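PDB 3CR8: sulfate adenylyltransferase, adenylylsulfate kinase from Thiobacillus denitrificans, which phosphorylates adenosine 5'-phosphosulfate with ATP to make 3'-phosphoadenylyl sulfate, working as a hexameric APS kinase without ATP sulfurylase activity. Local coordinates for residues A[390-395]-A[529-534]; A[399-404]-A[444-449]; A[431-436]-A[461-466]; A[438-443]-A[465-470]; A[472-477]-A[513-518]. All blocks are in the same frame, centred on the assembly; numbering follows the deposited sequence.

Contact 1: A[390-395]-A[529-534]; sequences AARLME and AVQQIL
Leu-534 pushes its CD1 over one face of the Arg-392 guanidinium, 3.3 Å from NH1, nearer the rim of the group than its middle. Further back along the same arginine, CG rests on Val-530 CG1 at 3.7 Å. The other methyl of Leu-534 meets the residue after the arginine: CD2 is 3.8 Å from Leu-393 CD2, the two side chains running antiparallel past one another. No hydrogen bond crosses the contact. The arginine reaches Leu-534 because its chain bends at chi2 (-64°) and again at chi3, which lays the guanidinium over the methyl. Glu-395 stands one turn on, with OE1 3.6 Å from Arg-392 NE, a long pairing of charges to which no N-H points; the same OE1 accepts from Phe-144 N of the second subunit. Gln-531 OE1 is 4.1 Å from Arg-392 NH1, too far to bond, the amide and guanidinium planes 28° apart; its NE2 is spent on Ala-227 O of the third subunit. Segments 390-394 and 529-534 cross at -51°, their axes 11.1 Å apart at closest. Helix 380-394 lies on strands 401-404 and 444-447 through Leu-393, helix 526-540 on strands 469-475 and 517-519 through Ile-533.

Contact 2: A[399-404]-A[444-449]; sequences RCVTLL and IAICAP
Val-401 to Leu-403 pair in parallel with Ile-444 to Ile-446, the strand directions 20° apart, and the pairing slackens at Leu-404. Thr-402 takes both bonds of the middle: its N gives to Ile-444 O at 3.1 Å, and its O receives Ile-446 N at 3.0 Å. Cys-400 O starts the series by accepting from Ile-444 N at 2.9 Å. Leu-404 N to Ile-446 O, bent to 132° at the hydrogen, is weak. On the face that holds Val-401, Leu-403, Ile-444 and Ile-446, Val-401 and Ile-444 carry the packing. With CG1 of Val-401 anti to the backbone N (chi1 179°), that methyl is directed at Ile-446 CD1, 3.7 Å away, while CG2 lies against Ile-444 CD1. Leu-403 CD2 comes within 3.6 Å of Ile-446 O. This face is covered by helix 380-394, and the opposite one, with Thr-402, Leu-404, Ala-445 and Cys-447, meets helix 421-440 through its last three residues. At the strand entrance Ile-444 CG2 lies over one face of the Arg-399 guanidinium, whose NH1 and NH2 are held by the carbonyls of Gln-368 and Tyr-542. Main-chain bonds thus set the register and hydrocarbon fills the Val-401/Ile-444 face, while the other face also holds a thiol and a hydroxyl; that hydroxyl, Thr-402 OG1, turns to Glu-437 and Lys-440 of the second subunit and ties the edge strand into the assembly.

Contact 3: A[431-436]-A[461-466]; sequences IGFVAS and RAMIEA
Met-463 runs toward helix 421-440 because chi1 of -154° swings its chain to the far side from its own N; a turn at chi3 then brings SD and CE down on the main chain of Gly-432 and Phe-433. CE lies 3.7 Å from Phe-433 N and about as far from Gly-432 C. SD sits at the edge of the Phe-433 ring, near its plane, and 4.1 Å from Phe-433 CB. Ser-436 has OG in the position between backbone N and carbonyl carbon (chi1 73°), which directs the hydroxyl back along its own helix to Phe-433 O at 2.7 Å, in the carbonyl plane on a lone pair. Met-463 SD lies 3.9 Å from Ser-436 OG, roughly at right angles to that bond, while Ser-436 CB meets Ile-464 CB at 4.2 Å. An alanine in place of Ser-436 would probably leave Phe-433 O without its hydroxyl donor and deprive Met-463 SD of its neighbour OG. Segments 431-436 and 461-465 run almost parallel, 11° apart, their axes 8.9 Å from each other at closest, and each helix leads into a strand of the central sheet, as neighbouring helices do on one side of the alpha/beta/alpha sandwich of P-loop kinases.

Contact 4: A[438-443]-A[465-470]; sequences ITKNRG and EAVGGF
Val-467 meets the last turn of helix 421-440, and van der Waals contacts of this kind make up nearly the whole interface. Its CG1 lies over the main chain of Lys-440 and also touches Thr-439 OG1 at 3.8 Å; the placing of its CG2 against the start of the Lys-440 side chain is doubtful in the model. The Thr-439 hydroxyl meets the backbone as well, 3.7 Å from Gly-468 CA, on the side where a beta carbon would stand if Gly-468 had one. No hydrogen bond joins the two segments. Charge is directed elsewhere: the first torsion of Lys-440 (chi1 168°) points the chain opposite its amide nitrogen, and it stays extended, which carries NZ away from Val-467 to a salt bridge with Glu-437 and a hydrogen bond with Thr-402 OG1 of the second subunit. Main-chain bonds within 438-443 end the helix just past the residues Val-467 touches. They form a Schellman motif, with Gly-443 N bonded to Ile-438 O at 2.9 Å and Arg-442 N to Thr-439 O at 2.7 Å, and Arg-442 at positive phi as the C' residue. The guanidinium of Arg-442 is turned back so that one face lies under Lys-440 O. Beyond the two turns the chain enters the sheet: Gly-443 bonds to Phe-370, and Gly-469 to Gly-369 and Thr-371, so the chain leaving each helix joins the start of strand 370-376 through these two glycines.

Contact 5: A[472-477]-A[513-518]; sequences EIHVAT and ETPELA
Glu-472 O is held by two consecutive amides, Glu-516 N at 3.0 Å and Leu-517 N at 3.2 Å; the second donor comes nearly end-on to the carbonyl, the first is tilted 24° from its plane. Glu-472 N, on the same residue, is taken by a side chain: Glu-516 OE1 accepts it at 2.6 Å from above the carboxylate plane. To get there Glu-516 bends at chi2 (67°), folding its carboxylate back to the Glu-472 amide in the middle of strand 469-475. An alanine in place of Glu-516 would probably leave Glu-472 N without this acceptor and Arg-461 without one of its carboxylate partners. Two residues on, His-474 N gives to Leu-517 O at 2.7 Å, and Ile-473 pairs with Leu-517 in parallel register. This adds 517-519 as an outer strand to the five-stranded parallel sheet, order 2-3-1-4-5, of the P-loop kinase fold. Pro-515 CG packs on His-474 CB at 3.6 Å, and one face of the imidazole carries Ala-476 CB. The carboxylates of Glu-472 and Glu-516 lie close, OE1 to OE1 4.7 Å, like charges that Arg-461 probably reconciles by salt-bridging to both. Ile-473 and Leu-517 turn to the other face, where Ile-533 of helix 526-540 covers them.

In the fold
All five contacts lie in the APS kinase part of the chain. Contacts 2 and 5 are at the two margins of one parallel sheet, their centres about 17 Å apart. Contact 1 lies over one face of it and touches both: Leu-393 packs on Val-401, and Ile-533 on Leu-517. Contact 3 lies on the other face and contact 4 where its helices turn into the sheet; their centres are about 7 Å apart and they share Glu-465 and Ala-466. Arg-461 links contact 3 to contact 5. Two contacts come up to the predicted ATP-binding P-loop: the side chains of Ala-448 in contact 2 and His-474 in contact 5 are about 4 Å from Lys-382 and Gly-376 respectively, while contacts 3 and 4 lie away from it.

Contact 1: A[390-395]-A[529-534]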
# COMPACT_ATOMS: atom_id res chain seq x y z
N ALA A 390 8.84 1.67 38.45
CA ALA A 390 7.52 2.02 37.93
C ALA A 390 7.57 3.30 37.09
O ALA A 390 7.06 3.34 35.99
CB ALA A 390 6.53 2.19 39.09
N ALA A 391 8.17 4.36 37.63
CA ALA A 391 8.25 5.63 36.92
C ALA A 391 8.89 5.42 35.54
O ALA A 391 8.35 5.86 34.53
CB ALA A 391 9.06 6.64 37.73
N ARG A 392 10.03 4.74 35.49
CA ARG A 392 10.71 4.48 34.24
C ARG A 392 9.82 3.75 33.25
O ARG A 392 9.66 4.20 32.11
CB ARG A 392 11.96 3.64 34.48
CG ARG A 392 13.05 4.34 35.22
CD ARG A 392 13.58 5.51 34.41
NE ARG A 392 13.55 5.24 32.98
CZ ARG A 392 14.62 4.94 32.25
NH1 ARG A 392 15.83 4.89 32.81
NH2 ARG A 392 14.48 4.71 30.95
N LEU A 393 9.26 2.62 33.69
CA LEU A 393 8.45 1.80 32.83
C LEU A 393 7.26 2.59 32.28
O LEU A 393 6.75 2.29 31.20
CB LEU A 393 7.99 0.54 33.54
CG LEU A 393 9.20 -0.34 33.79
CD1 LEU A 393 8.83 -1.70 34.38
CD2 LEU A 393 9.95 -0.52 32.50
N MET A 394 6.85 3.63 33.00
CA MET A 394 5.69 4.42 32.60
C MET A 394 5.99 5.33 31.44
O MET A 394 5.10 5.80 30.78
CB MET A 394 5.16 5.26 33.77
CG MET A 394 4.36 4.44 34.79
SD MET A 394 3.34 5.35 36.01
CE MET A 394 2.74 3.92 36.92
N GLU A 395 7.24 5.57 31.17
CA GLU A 395 7.61 6.37 30.03
C GLU A 395 7.29 5.72 28.71
O GLU A 395 7.49 6.31 27.67
CB GLU A 395 9.11 6.57 30.05
CG GLU A 395 9.67 7.32 31.19
CD GLU A 395 11.11 7.54 30.99
OE1 GLU A 395 11.75 8.15 31.81
OE2 GLU A 395 11.63 7.09 29.98
N ALA A 529 20.93 1.13 40.20
CA ALA A 529 20.20 -0.10 40.42
C ALA A 529 19.07 -0.20 39.40
O ALA A 529 18.93 -1.24 38.72
CB ALA A 529 19.67 -0.15 41.87
N VAL A 530 18.27 0.86 39.29
CA VAL A 530 17.17 0.92 38.34
C VAL A 530 17.62 0.51 36.92
O VAL A 530 17.02 -0.39 36.28
CB VAL A 530 16.55 2.32 38.31
CG1 VAL A 530 15.73 2.52 37.05
CG2 VAL A 530 15.68 2.50 39.50
N GLN A 531 18.69 1.16 36.47
CA GLN A 531 19.32 0.86 35.18
C GLN A 531 19.64 -0.61 35.09
O GLN A 531 19.33 -1.25 34.08
CB GLN A 531 20.59 1.68 35.02
CG GLN A 531 21.18 1.60 33.64
CD GLN A 531 20.17 1.91 32.59
OE1 GLN A 531 19.24 2.69 32.81
NE2 GLN A 531 20.34 1.32 31.41
N GLN A 532 20.25 -1.14 36.14
CA GLN A 532 20.67 -2.53 36.17
C GLN A 532 19.49 -3.47 35.95
O GLN A 532 19.66 -4.54 35.36
CB GLN A 532 21.40 -2.84 37.48
CG GLN A 532 22.05 -4.24 37.51
CD GLN A 532 23.10 -4.46 36.41
OE1 GLN A 532 23.97 -3.62 36.18
NE2 GLN A 532 23.02 -5.61 35.73
N ILE A 533 18.30 -3.06 36.37
CA ILE A 533 17.14 -3.89 36.09
C ILE A 533 16.52 -3.58 34.71
O ILE A 533 15.94 -4.48 34.07
CB ILE A 533 16.10 -3.99 37.27
CG1 ILE A 533 15.29 -2.71 37.45
CG2 ILE A 533 16.78 -4.27 38.57
CD1 ILE A 533 14.87 -2.51 38.89
N LEU A 534 16.66 -2.36 34.22
CA LEU A 534 16.18 -2.11 32.86
C LEU A 534 17.03 -2.95 31.91
O LEU A 534 16.54 -3.44 30.89
CB LEU A 534 16.20 -0.63 32.47
CG LEU A 534 15.13 0.15 33.25
CD1 LEU A 534 15.36 1.65 33.22
CD2 LEU A 534 13.73 -0.20 32.76

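Contact 2: A[399-404]-A[444-449]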
# COMPACT_ATOMS: atom_id res chain seq x y z
N ARG A 399 1.83 -0.69 27.36
CA ARG A 399 1.35 -1.42 28.53
C ARG A 399 1.21 -0.51 29.75
O ARG A 399 2.05 0.35 29.98
CB ARG A 399 2.26 -2.60 28.83
CG ARG A 399 2.29 -3.63 27.70
CD ARG A 399 3.41 -4.61 27.88
NE ARG A 399 4.70 -3.92 27.74
CZ ARG A 399 5.86 -4.56 27.60
NH1 ARG A 399 5.89 -5.89 27.60
NH2 ARG A 399 6.98 -3.86 27.46
N CYS A 400 0.13 -0.68 30.49
CA CYS A 400 -0.10 0.09 31.72
C CYS A 400 0.68 -0.53 32.88
O CYS A 400 0.78 -1.76 32.98
CB CYS A 400 -1.60 0.18 32.06
SG CYS A 400 -2.59 1.25 31.01
N VAL A 401 1.23 0.32 33.74
CA VAL A 401 1.97 -0.12 34.92
C VAL A 401 1.20 0.12 36.22
O VAL A 401 0.66 1.20 36.43
CB VAL A 401 3.26 0.64 35.05
CG1 VAL A 401 3.99 0.17 36.29
CG2 VAL A 401 4.08 0.48 33.78
N THR A 402 1.16 -0.89 37.07
CA THR A 402 0.52 -0.76 38.38
C THR A 402 1.53 -1.10 39.47
O THR A 402 2.18 -2.15 39.44
CB THR A 402 -0.70 -1.69 38.53
OG1 THR A 402 -1.76 -1.25 37.65
CG2 THR A 402 -1.19 -1.70 39.96
N LEU A 403 1.65 -0.20 40.44
CA LEU A 403 2.50 -0.43 41.60
C LEU A 403 1.71 -1.06 42.73
O LEU A 403 1.00 -0.37 43.43
CB LEU A 403 3.05 0.90 42.10
CG LEU A 403 4.52 0.89 42.56
CD1 LEU A 403 4.88 2.19 43.26
CD2 LEU A 403 4.87 -0.30 43.46
N LEU A 404 1.83 -2.37 42.89
CA LEU A 404 1.22 -3.06 44.02
C LEU A 404 2.13 -2.99 45.27
O LEU A 404 2.82 -3.97 45.59
CB LEU A 404 0.93 -4.51 43.65
CG LEU A 404 -0.22 -4.72 42.65
CD1 LEU A 404 -0.42 -6.21 42.33
CD2 LEU A 404 -1.50 -4.15 43.21
N ILE A 444 1.88 -4.46 33.07
CA ILE A 444 3.03 -4.83 33.89
C ILE A 444 2.75 -4.50 35.35
O ILE A 444 2.38 -3.35 35.68
CB ILE A 444 4.39 -4.20 33.43
CG1 ILE A 444 4.83 -3.10 34.36
CG2 ILE A 444 4.40 -3.65 31.97
CD1 ILE A 444 6.03 -2.44 33.79
N ALA A 445 2.92 -5.50 36.22
CA ALA A 445 2.66 -5.35 37.67
C ALA A 445 3.95 -5.38 38.45
O ALA A 445 4.77 -6.28 38.26
CB ALA A 445 1.74 -6.44 38.19
N ILE A 446 4.13 -4.42 39.35
CA ILE A 446 5.37 -4.33 40.12
C ILE A 446 5.12 -4.50 41.60
O ILE A 446 4.51 -3.66 42.22
CB ILE A 446 6.03 -2.96 39.93
CG1 ILE A 446 6.55 -2.81 38.51
CG2 ILE A 446 7.13 -2.77 40.91
CD1 ILE A 446 6.74 -1.37 38.16
N CYS A 447 5.63 -5.59 42.16
CA CYS A 447 5.34 -5.97 43.53
C CYS A 447 6.54 -6.12 44.43
O CYS A 447 7.54 -6.70 44.03
CB CYS A 447 4.84 -7.41 43.58
SG CYS A 447 3.52 -7.69 42.50
N ALA A 448 6.42 -5.63 45.66
CA ALA A 448 7.46 -5.80 46.67
C ALA A 448 6.96 -6.08 48.10
O ALA A 448 7.27 -5.34 49.02
CB ALA A 448 8.26 -4.51 46.62
N PRO A 449 6.19 -7.17 48.27
CA PRO A 449 5.71 -7.62 49.57
C PRO A 449 6.80 -8.27 50.41
O PRO A 449 7.91 -8.54 49.92
CB PRO A 449 4.72 -8.71 49.17
CG PRO A 449 5.47 -9.39 48.06
CD PRO A 449 5.86 -8.16 47.24

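Contact 3: A[431-436]-A[461-466]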
# COMPACT_ATOMS: atom_id res chain seq x y z
N ILE A 431 -1.48 -11.02 46.44
CA ILE A 431 -0.84 -10.11 45.51
C ILE A 431 -0.33 -10.77 44.23
O ILE A 431 -0.36 -10.17 43.16
CB ILE A 431 0.28 -9.37 46.17
CG1 ILE A 431 -0.28 -8.27 47.08
CG2 ILE A 431 1.16 -8.74 45.12
CD1 ILE A 431 0.81 -7.35 47.65
N GLY A 432 0.12 -12.01 44.32
CA GLY A 432 0.45 -12.76 43.13
C GLY A 432 -0.78 -12.89 42.24
O GLY A 432 -0.70 -12.87 41.01
N PHE A 433 -1.94 -13.02 42.88
CA PHE A 433 -3.16 -13.19 42.14
C PHE A 433 -3.52 -11.91 41.39
O PHE A 433 -3.72 -11.93 40.18
CB PHE A 433 -4.31 -13.63 43.04
CG PHE A 433 -5.64 -13.62 42.35
CD1 PHE A 433 -5.91 -14.52 41.34
CD2 PHE A 433 -6.60 -12.67 42.70
CE1 PHE A 433 -7.12 -14.48 40.68
CE2 PHE A 433 -7.83 -12.62 42.05
CZ PHE A 433 -8.10 -13.53 41.04
N VAL A 434 -3.59 -10.79 42.11
CA VAL A 434 -3.95 -9.56 41.43
C VAL A 434 -2.92 -9.30 40.34
O VAL A 434 -3.25 -8.98 39.18
CB VAL A 434 -4.12 -8.37 42.39
CG1 VAL A 434 -4.20 -7.04 41.64
CG2 VAL A 434 -5.39 -8.56 43.20
N ALA A 435 -1.65 -9.47 40.70
CA ALA A 435 -0.59 -9.31 39.71
C ALA A 435 -0.87 -10.18 38.48
O ALA A 435 -0.80 -9.70 37.36
CB ALA A 435 0.80 -9.60 40.31
N SER A 436 -1.23 -11.45 38.68
CA SER A 436 -1.43 -12.34 37.53
C SER A 436 -2.48 -11.79 36.61
O SER A 436 -2.32 -11.85 35.39
CB SER A 436 -1.74 -13.78 37.96
OG SER A 436 -3.05 -13.90 38.47
N ARG A 461 5.28 -17.10 41.40
CA ARG A 461 5.92 -17.13 40.09
C ARG A 461 5.21 -18.07 39.08
O ARG A 461 5.07 -17.72 37.90
CB ARG A 461 7.39 -17.50 40.22
CG ARG A 461 7.93 -18.11 38.95
CD ARG A 461 9.30 -18.74 39.19
NE ARG A 461 10.28 -17.78 39.71
CZ ARG A 461 11.10 -17.06 38.95
NH1 ARG A 461 11.07 -17.18 37.64
NH2 ARG A 461 11.95 -16.21 39.51
N ALA A 462 4.75 -19.24 39.52
CA ALA A 462 4.11 -20.18 38.60
C ALA A 462 2.75 -19.63 38.14
O ALA A 462 2.37 -19.74 36.96
CB ALA A 462 3.95 -21.54 39.26
N MET A 463 2.05 -19.02 39.09
CA MET A 463 0.74 -18.45 38.81
C MET A 463 0.88 -17.39 37.72
O MET A 463 0.10 -17.38 36.76
CB MET A 463 0.07 -17.85 40.06
CG MET A 463 -1.47 -17.84 39.99
SD MET A 463 -2.34 -16.70 41.11
CE MET A 463 -1.23 -16.64 42.51
N ILE A 464 1.87 -16.52 37.83
CA ILE A 464 1.95 -15.46 36.84
C ILE A 464 2.71 -15.89 35.58
O ILE A 464 2.43 -15.41 34.47
CB ILE A 464 2.45 -14.10 37.41
CG1 ILE A 464 3.79 -13.74 36.81
CG2 ILE A 464 2.40 -14.03 38.96
CD1 ILE A 464 3.61 -12.86 35.62
N GLU A 465 3.63 -16.83 35.74
CA GLU A 465 4.40 -17.35 34.61
C GLU A 465 3.52 -18.11 33.63
O GLU A 465 3.90 -18.31 32.47
CB GLU A 465 5.45 -18.31 35.13
CG GLU A 465 6.85 -18.08 34.63
CD GLU A 465 7.88 -18.73 35.54
OE1 GLU A 465 7.76 -19.95 35.80
OE2 GLU A 465 8.79 -18.01 36.00
N ALA A 466 2.35 -18.54 34.11
CA ALA A 466 1.36 -19.27 33.30
C ALA A 466 0.68 -18.35 32.31
O ALA A 466 0.27 -18.76 31.22
CB ALA A 466 0.33 -19.88 34.19

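Contact 4: A[438-443]-A[465-470]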
# COMPACT_ATOMS: atom_id res chain seq x y z
N ILE A 438 -3.29 -8.63 36.25
CA ILE A 438 -2.71 -7.52 35.48
C ILE A 438 -1.90 -8.03 34.27
O ILE A 438 -1.94 -7.44 33.19
CB ILE A 438 -1.83 -6.58 36.32
CG1 ILE A 438 -2.56 -6.10 37.55
CG2 ILE A 438 -1.48 -5.36 35.52
CD1 ILE A 438 -3.82 -5.41 37.21
N THR A 439 -1.17 -9.11 34.44
CA THR A 439 -0.25 -9.53 33.40
C THR A 439 -0.93 -10.38 32.30
O THR A 439 -0.70 -10.15 31.11
CB THR A 439 1.08 -10.14 33.98
OG1 THR A 439 1.34 -11.43 33.39
CG2 THR A 439 0.98 -10.29 35.46
N LYS A 440 -1.76 -11.34 32.70
CA LYS A 440 -2.70 -11.99 31.79
C LYS A 440 -3.27 -10.97 30.79
O LYS A 440 -3.31 -11.22 29.60
CB LYS A 440 -3.83 -12.62 32.61
CG LYS A 440 -5.06 -13.11 31.84
CD LYS A 440 -6.25 -13.11 32.76
CE LYS A 440 -7.34 -14.10 32.42
NZ LYS A 440 -8.17 -14.33 33.67
N ASN A 441 -3.68 -9.82 31.28
CA ASN A 441 -4.28 -8.78 30.47
C ASN A 441 -3.30 -7.81 29.81
O ASN A 441 -3.71 -6.74 29.35
CB ASN A 441 -5.29 -7.98 31.30
CG ASN A 441 -6.69 -8.32 30.97
OD1 ASN A 441 -7.12 -8.18 29.82
ND2 ASN A 441 -7.45 -8.79 31.98
N ARG A 442 -2.01 -8.16 29.77
CA ARG A 442 -1.04 -7.40 28.99
C ARG A 442 -0.56 -6.14 29.67
O ARG A 442 -0.12 -5.19 29.02
CB ARG A 442 -1.63 -7.02 27.61
CG ARG A 442 -1.02 -7.74 26.40
CD ARG A 442 -0.48 -9.12 26.77
NE ARG A 442 -1.36 -10.29 26.58
CZ ARG A 442 -2.57 -10.30 26.01
NH1 ARG A 442 -3.13 -9.18 25.56
NH2 ARG A 442 -3.24 -11.45 25.90
N GLY A 443 -0.64 -6.10 31.00
CA GLY A 443 -0.08 -4.98 31.74
C GLY A 443 1.19 -5.41 32.45
O GLY A 443 1.55 -6.59 32.43
N GLU A 465 3.63 -16.83 35.74
CA GLU A 465 4.40 -17.35 34.61
C GLU A 465 3.52 -18.11 33.63
O GLU A 465 3.90 -18.31 32.47
CB GLU A 465 5.45 -18.31 35.13
CG GLU A 465 6.85 -18.08 34.63
CD GLU A 465 7.88 -18.73 35.54
OE1 GLU A 465 7.76 -19.95 35.80
OE2 GLU A 465 8.79 -18.01 36.00
N ALA A 466 2.35 -18.54 34.11
CA ALA A 466 1.36 -19.27 33.30
C ALA A 466 0.68 -18.35 32.31
O ALA A 466 0.27 -18.76 31.22
CB ALA A 466 0.33 -19.88 34.19
N VAL A 467 0.59 -17.10 32.70
CA VAL A 467 -0.28 -16.17 32.02
C VAL A 467 0.55 -15.05 31.40
O VAL A 467 0.06 -14.22 30.64
CB VAL A 467 -1.35 -15.68 33.03
CG1 VAL A 467 -0.93 -14.40 33.73
CG2 VAL A 467 -2.67 -15.56 32.36
N GLY A 468 1.84 -15.05 31.72
CA GLY A 468 2.74 -14.03 31.24
C GLY A 468 4.14 -14.12 31.82
O GLY A 468 4.57 -15.18 32.27
N GLY A 469 4.84 -12.99 31.81
CA GLY A 469 6.24 -12.92 32.21
C GLY A 469 6.47 -12.61 33.69
O GLY A 469 5.88 -11.69 34.27
N PHE A 470 7.37 -13.38 34.31
CA PHE A 470 7.72 -13.15 35.70
C PHE A 470 9.21 -12.91 35.80
O PHE A 470 10.00 -13.73 35.32
CB PHE A 470 7.38 -14.39 36.52
CG PHE A 470 7.53 -14.21 38.01
CD1 PHE A 470 6.53 -13.61 38.75
CD2 PHE A 470 8.66 -14.67 38.67
CE1 PHE A 470 6.66 -13.48 40.10
CE2 PHE A 470 8.78 -14.52 40.02
CZ PHE A 470 7.79 -13.94 40.73

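Contact 5: A[472-477]-A[513-518]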
# COMPACT_ATOMS: atom_id res chain seq x y z
N GLU A 472 11.99 -12.08 38.77
CA GLU A 472 12.32 -11.89 40.17
C GLU A 472 13.58 -11.06 40.27
O GLU A 472 14.57 -11.33 39.58
CB GLU A 472 12.56 -13.22 40.88
CG GLU A 472 12.71 -13.10 42.39
CD GLU A 472 12.81 -14.46 43.08
OE1 GLU A 472 12.86 -15.49 42.37
OE2 GLU A 472 12.83 -14.50 44.33
N ILE A 473 13.56 -10.04 41.11
CA ILE A 473 14.80 -9.33 41.37
C ILE A 473 15.12 -9.37 42.85
O ILE A 473 14.37 -8.86 43.68
CB ILE A 473 14.85 -7.88 40.81
CG1 ILE A 473 14.70 -6.86 41.91
CG2 ILE A 473 13.82 -7.63 39.70
CD1 ILE A 473 15.03 -5.52 41.41
N HIS A 474 16.22 -10.04 43.17
CA HIS A 474 16.63 -10.24 44.55
C HIS A 474 17.50 -9.09 45.01
O HIS A 474 18.65 -8.95 44.58
CB HIS A 474 17.40 -11.55 44.70
CG HIS A 474 17.99 -11.73 46.06
ND1 HIS A 474 19.14 -12.46 46.29
CD2 HIS A 474 17.60 -11.25 47.27
CE1 HIS A 474 19.42 -12.43 47.58
NE2 HIS A 474 18.51 -11.70 48.19
N VAL A 475 16.95 -8.26 45.88
CA VAL A 475 17.69 -7.15 46.48
C VAL A 475 18.49 -7.64 47.68
O VAL A 475 17.97 -7.75 48.80
CB VAL A 475 16.73 -6.02 46.91
CG1 VAL A 475 17.50 -4.85 47.50
CG2 VAL A 475 15.89 -5.56 45.74
N ALA A 476 19.77 -7.94 47.44
CA ALA A 476 20.65 -8.51 48.46
C ALA A 476 21.57 -7.49 49.16
O ALA A 476 22.31 -7.84 50.09
CB ALA A 476 21.45 -9.67 47.87
N THR A 477 21.52 -6.23 48.72
CA THR A 477 22.33 -5.14 49.29
C THR A 477 21.86 -4.71 50.69
O THR A 477 21.60 -3.51 50.94
CB THR A 477 22.28 -3.89 48.39
OG1 THR A 477 22.83 -2.76 49.09
CG2 THR A 477 20.82 -3.55 48.02
N GLU A 513 17.08 -18.73 45.35
CA GLU A 513 18.22 -19.48 44.85
C GLU A 513 18.36 -19.27 43.36
O GLU A 513 19.38 -19.66 42.77
CB GLU A 513 18.15 -20.95 45.29
CG GLU A 513 16.76 -21.57 45.24
CD GLU A 513 16.62 -22.76 46.18
OE1 GLU A 513 15.77 -23.64 45.93
OE2 GLU A 513 17.37 -22.81 47.19
N THR A 514 17.37 -18.63 42.74
CA THR A 514 17.36 -18.56 41.29
C THR A 514 16.69 -17.32 40.67
O THR A 514 15.93 -17.43 39.69
CB THR A 514 16.74 -19.89 40.79
OG1 THR A 514 17.20 -20.17 39.47
CG2 THR A 514 15.18 -19.88 40.87
N PRO A 515 17.00 -16.12 41.20
CA PRO A 515 16.39 -14.88 40.67
C PRO A 515 16.79 -14.66 39.23
O PRO A 515 17.66 -15.35 38.70
CB PRO A 515 17.03 -13.77 41.51
CG PRO A 515 17.76 -14.43 42.59
CD PRO A 515 18.09 -15.82 42.14
N GLU A 516 16.15 -13.70 38.59
CA GLU A 516 16.54 -13.33 37.24
C GLU A 516 17.68 -12.34 37.42
O GLU A 516 18.65 -12.36 36.69
CB GLU A 516 15.37 -12.70 36.46
CG GLU A 516 14.45 -13.70 35.77
CD GLU A 516 13.65 -14.57 36.74
OE1 GLU A 516 13.32 -14.11 37.86
OE2 GLU A 516 13.33 -15.72 36.37
N LEU A 517 17.54 -11.50 38.44
CA LEU A 517 18.53 -10.48 38.74
C LEU A 517 18.79 -10.43 40.24
O LEU A 517 17.86 -10.47 41.04
CB LEU A 517 18.05 -9.11 38.30
CG LEU A 517 19.11 -8.09 37.83
CD1 LEU A 517 18.57 -6.68 37.84
CD2 LEU A 517 20.37 -8.15 38.65
N ALA A 518 20.06 -10.35 40.62
CA ALA A 518 20.45 -10.21 42.02
C ALA A 518 21.30 -8.97 42.18
O ALA A 518 22.48 -9.01 41.90
CB ALA A 518 21.24 -11.44 42.47